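Local coordinates for protein alginate lyase (Bacteroides ovatus, PDB 3NNB) that probably cleaves the glycosidic bonds of alginate by beta-elimination, at residues I279-S290 / E342-F353. Residues are numbered along the deposited sequence; the frame is centred on the assembly and turned at random.
Sequences IFNLGHMLDMCS and EACWILRRASFF
In one of its two modelled conformers, R349 reaches across from helix 336-351 to the flank of helix 274-293, bringing a charged group into an otherwise mostly apolar interface. Its chain bends at chi3 (63°), and in this conformer NH2 makes a salt bridge with D287 OD1 at 3.0 Å, the carboxylate oxygen lying at the edge of the guanidinium with the two planes turned 32° apart. G283 O is close to the same nitrogen, set obliquely to the guanidinium. NE donates to a water 3.0 Å away that also donates to S290 OG, while D287 OD2 is hydrogen-bonded to Y169 OH. Deeper in, I346 is a knob in the hole formed by I279, L282, G283 and L286, its CD1 coming 3.6 Å from G283 CA. L286 puts CD1 4.0 Å from I346 CG2 and also touches CB of R349. At the C-terminal end F353 turns a ring face to C289, whose CB stands 3.9 Å from the ring centroid in a CH-pi contact. L314 of helix 310-317 packs on L282, I346 and A350. The segments run nearly parallel, crossing at 21° with axes 10.4 Å apart, helix packing consistent with the (alpha/alpha) toroid of the six-hairpin clan.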
loop_
_atom_site.group_PDB
_atom_site.type_symbol
_atom_site.label_atom_id
_atom_site.label_comp_id
_atom_site.label_asym_id
_atom_site.label_seq_id
_atom_site.Cartn_x
_atom_site.Cartn_y
_atom_site.Cartn_z
ATOM N N ILE A 279 9.142 9.389 -2.168
ATOM C CA ILE A 279 7.825 9.542 -1.514
ATOM C C ILE A 279 7.154 8.187 -1.170
ATOM O O ILE A 279 6.587 8.033 -0.119
ATOM C CB ILE A 279 6.889 10.427 -2.406
ATOM C CG1 ILE A 279 7.426 11.854 -2.446
ATOM C CG2 ILE A 279 5.421 10.357 -1.924
ATOM C CD1 ILE A 279 6.745 12.749 -3.494
ATOM N N PHE A 280 7.231 7.241 -2.092
ATOM C CA PHE A 280 6.720 5.870 -1.901
ATOM C C PHE A 280 7.307 5.282 -0.628
ATOM O O PHE A 280 6.567 4.786 0.244
ATOM C CB PHE A 280 7.161 5.063 -3.117
ATOM C CG PHE A 280 6.526 3.676 -3.287
ATOM C CD1 PHE A 280 5.177 3.519 -3.528
ATOM C CD2 PHE A 280 7.337 2.545 -3.312
ATOM C CE1 PHE A 280 4.640 2.248 -3.784
ATOM C CE2 PHE A 280 6.815 1.294 -3.549
ATOM C CZ PHE A 280 5.478 1.142 -3.791
ATOM N N ASN A 281 8.620 5.383 -0.473
ATOM C CA ASN A 281 9.292 4.795 0.691
ATOM C C ASN A 281 8.958 5.571 1.957
ATOM O O ASN A 281 8.687 4.980 2.967
ATOM C CB ASN A 281 10.810 4.714 0.457
ATOM C CG ASN A 281 11.463 3.519 1.090
ATOM O OD1 ASN A 281 10.834 2.493 1.358
ATOM N ND2 ASN A 281 12.787 3.599 1.256
ATOM N N LEU A 282 8.958 6.903 1.879
ATOM C CA LEU A 282 8.570 7.718 3.042
ATOM C C LEU A 282 7.139 7.410 3.495
ATOM O O LEU A 282 6.860 7.336 4.711
ATOM C CB LEU A 282 8.713 9.218 2.741
ATOM C CG LEU A 282 10.004 9.875 3.166
ATOM C CD1 LEU A 282 10.153 11.229 2.448
ATOM C CD2 LEU A 282 10.049 9.982 4.734
ATOM N N GLY A 283 6.219 7.246 2.550
ATOM C CA GLY A 283 4.831 6.903 2.915
ATOM C C GLY A 283 4.740 5.544 3.636
ATOM O O GLY A 283 3.965 5.381 4.575
ATOM N N HIS A 284 5.543 4.589 3.212
ATOM C CA HIS A 284 5.588 3.279 3.839
ATOM C C HIS A 284 6.257 3.344 5.222
ATOM O O HIS A 284 5.861 2.621 6.158
ATOM C CB HIS A 284 6.252 2.264 2.943
ATOM C CG HIS A 284 5.523 2.069 1.661
ATOM N ND1 HIS A 284 6.131 1.540 0.540
ATOM C CD2 HIS A 284 4.261 2.402 1.297
ATOM C CE1 HIS A 284 5.246 1.521 -0.449
ATOM N NE2 HIS A 284 4.102 2.020 -0.016
HETATM N N MSE A 285 7.247 4.226 5.359
HETATM C CA MSE A 285 7.831 4.504 6.671
HETATM C C MSE A 285 6.747 5.013 7.626
HETATM O O MSE A 285 6.665 4.581 8.756
HETATM C CB MSE A 285 8.958 5.528 6.599
HETATM C CG MSE A 285 10.171 5.027 5.821
HETATM SE SE MSE A 285 11.441 6.432 5.527
HETATM C CE MSE A 285 12.698 5.510 4.364
ATOM N N LEU A 286 5.955 5.959 7.156
ATOM C CA LEU A 286 4.860 6.524 7.946
ATOM C C LEU A 286 3.761 5.533 8.246
ATOM O O LEU A 286 3.173 5.563 9.325
ATOM C CB LEU A 286 4.343 7.818 7.326
ATOM C CG LEU A 286 5.355 8.971 7.263
ATOM C CD1 LEU A 286 4.911 10.150 6.375
ATOM C CD2 LEU A 286 5.603 9.530 8.676
ATOM N N ASP A 287 3.486 4.620 7.312
ATOM C CA ASP A 287 2.578 3.517 7.603
ATOM C C ASP A 287 3.118 2.672 8.766
ATOM O O ASP A 287 2.369 2.337 9.665
ATOM C CB ASP A 287 2.435 2.583 6.376
ATOM C CG ASP A 287 1.569 3.170 5.276
ATOM O OD1 ASP A 287 0.763 4.093 5.480
ATOM O OD2 ASP A 287 1.749 2.690 4.126
HETATM N N MSE A 288 4.417 2.359 8.787
HETATM C CA MSE A 288 5.011 1.630 9.885
HETATM C C MSE A 288 4.908 2.445 11.167
HETATM O O MSE A 288 4.639 1.883 12.236
HETATM C CB MSE A 288 6.471 1.289 9.598
HETATM C CG MSE A 288 7.105 0.353 10.620
HETATM SE SE MSE A 288 6.082 -1.273 10.937
HETATM C CE MSE A 288 7.493 -2.489 10.651
ATOM N N CYS A 289 5.158 3.752 11.094
ATOM C CA CYS A 289 5.049 4.594 12.305
ATOM C C CYS A 289 3.633 4.510 12.866
ATOM O O CYS A 289 3.452 4.431 14.086
ATOM C CB CYS A 289 5.354 6.057 11.969
ATOM S SG CYS A 289 7.092 6.376 11.568
ATOM N N SER A 290 2.628 4.535 11.971
ATOM C CA SER A 290 1.223 4.467 12.386
ATOM C C SER A 290 0.917 3.131 13.061
ATOM O O SER A 290 0.401 3.095 14.190
ATOM C CB SER A 290 0.291 4.704 11.188
ATOM O OG SER A 290 0.528 6.000 10.652
ATOM N N GLU A 342 1.407 14.710 -3.661
ATOM C CA GLU A 342 1.639 13.627 -2.702
ATOM C C GLU A 342 2.607 14.021 -1.588
ATOM O O GLU A 342 2.381 13.685 -0.426
ATOM C CB GLU A 342 2.146 12.377 -3.405
ATOM C CG GLU A 342 1.090 11.700 -4.245
ATOM C CD GLU A 342 1.550 10.305 -4.801
ATOM O OE1 GLU A 342 2.330 9.619 -4.123
ATOM O OE2 GLU A 342 1.134 9.929 -5.913
ATOM N N ALA A 343 3.665 14.749 -1.945
ATOM C CA ALA A 343 4.621 15.239 -0.954
ATOM C C ALA A 343 3.939 16.094 0.124
ATOM O O ALA A 343 4.293 16.029 1.279
ATOM C CB ALA A 343 5.737 16.010 -1.645
ATOM N N CYS A 344 2.983 16.944 -0.290
ATOM C CA CYS A 344 2.250 17.784 0.642
ATOM C C CYS A 344 1.437 16.946 1.658
ATOM O O CYS A 344 1.234 17.379 2.823
ATOM C CB CYS A 344 1.299 18.704 -0.139
ATOM S SG CYS A 344 2.157 19.968 -1.115
ATOM N N TRP A 345 0.960 15.768 1.219
ATOM C CA TRP A 345 0.256 14.853 2.109
ATOM C C TRP A 345 1.207 13.997 2.948
ATOM O O TRP A 345 0.865 13.633 4.065
ATOM C CB TRP A 345 -0.778 14.034 1.336
ATOM C CG TRP A 345 -1.886 14.921 0.956
ATOM C CD1 TRP A 345 -2.054 15.571 -0.216
ATOM C CD2 TRP A 345 -2.987 15.321 1.804
ATOM N NE1 TRP A 345 -3.177 16.369 -0.152
ATOM C CE2 TRP A 345 -3.780 16.202 1.062
ATOM C CE3 TRP A 345 -3.378 15.000 3.104
ATOM C CZ2 TRP A 345 -4.940 16.780 1.589
ATOM C CZ3 TRP A 345 -4.514 15.584 3.620
ATOM C CH2 TRP A 345 -5.276 16.465 2.868
ATOM N N ILE A 346 2.416 13.710 2.462
ATOM C CA ILE A 346 3.454 13.200 3.348
ATOM C C ILE A 346 3.628 14.146 4.544
ATOM O O ILE A 346 3.773 13.680 5.689
ATOM C CB ILE A 346 4.797 12.971 2.570
ATOM C CG1 ILE A 346 4.656 11.805 1.563
ATOM C CG2 ILE A 346 5.992 12.733 3.499
ATOM C CD1 ILE A 346 4.410 10.380 2.167
ATOM N N LEU A 347 3.655 15.463 4.278
ATOM C CA LEU A 347 3.851 16.444 5.329
ATOM C C LEU A 347 2.697 16.494 6.339
ATOM O O LEU A 347 2.932 16.552 7.533
ATOM C CB LEU A 347 4.116 17.827 4.747
ATOM C CG LEU A 347 5.440 17.976 4.018
ATOM C CD1 LEU A 347 5.596 19.427 3.626
ATOM C CD2 LEU A 347 6.642 17.516 4.856
ATOM N N ARG A 348 1.461 16.393 5.853
ATOM C CA ARG A 348 0.298 16.215 6.750
ATOM C C ARG A 348 0.466 15.022 7.676
ATOM O O ARG A 348 0.274 15.119 8.884
ATOM C CB ARG A 348 -0.952 16.006 5.898
ATOM C CG ARG A 348 -2.217 15.594 6.636
ATOM C CD ARG A 348 -2.767 16.628 7.630
ATOM N NE ARG A 348 -3.197 17.869 6.993
ATOM C CZ ARG A 348 -4.419 18.137 6.514
ATOM N NH1 ARG A 348 -5.414 17.262 6.552
ATOM N NH2 ARG A 348 -4.648 19.310 5.966
ATOM N N ARG A 349 0.866 13.895 7.108
ATOM C CA ARG A 349 0.994 12.670 7.878
ATOM C C ARG A 349 2.112 12.772 8.896
ATOM O O ARG A 349 1.956 12.332 10.048
ATOM C CB ARG A 349 1.175 11.498 6.923
ATOM C CG ARG A 349 -0.037 11.317 6.028
ATOM C CD ARG A 349 0.256 10.464 4.818
ATOM N NE ARG A 349 0.619 9.108 5.183
ATOM C CZ ARG A 349 1.030 8.175 4.297
ATOM N NH1 ARG A 349 1.108 8.419 2.969
ATOM N NH2 ARG A 349 1.322 6.990 4.755
ATOM N N ALA A 350 3.238 13.339 8.495
ATOM C CA ALA A 350 4.386 13.522 9.414
ATOM C C ALA A 350 4.031 14.439 10.593
ATOM O O ALA A 350 4.530 14.256 11.711
ATOM C CB ALA A 350 5.617 14.089 8.636
ATOM N N SER A 351 3.180 15.422 10.322
ATOM C CA SER A 351 2.764 16.397 11.330
ATOM C C SER A 351 2.031 15.733 12.487
ATOM O O SER A 351 1.978 16.287 13.572
ATOM C CB SER A 351 1.920 17.505 10.694
ATOM O OG SER A 351 0.548 17.127 10.548
ATOM N N PHE A 352 1.471 14.541 12.287
ATOM C CA PHE A 352 0.819 13.804 13.369
ATOM C C PHE A 352 1.853 13.360 14.414
ATOM O O PHE A 352 1.516 13.228 15.592
ATOM C CB PHE A 352 0.105 12.547 12.898
ATOM C CG PHE A 352 -0.991 12.769 11.890
ATOM C CD1 PHE A 352 -1.451 14.026 11.529
ATOM C CD2 PHE A 352 -1.612 11.655 11.331
ATOM C CE1 PHE A 352 -2.490 14.159 10.617
ATOM C CE2 PHE A 352 -2.657 11.804 10.392
ATOM C CZ PHE A 352 -3.083 13.066 10.055
ATOM N N PHE A 353 3.079 13.096 13.964
ATOM C CA PHE A 353 4.151 12.574 14.831
ATOM C C PHE A 353 5.047 13.684 15.367
ATOM O O PHE A 353 5.659 13.504 16.440
ATOM C CB PHE A 353 5.009 11.563 14.052
ATOM C CG PHE A 353 4.250 10.349 13.630
ATOM C CD1 PHE A 353 4.031 9.300 14.507
ATOM C CD2 PHE A 353 3.653 10.282 12.363
ATOM C CE1 PHE A 353 3.259 8.200 14.144
ATOM C CE2 PHE A 353 2.846 9.187 12.007
ATOM C CZ PHE A 353 2.684 8.130 12.886
HETATM O O HOH W 1 0.653 7.700 7.865
#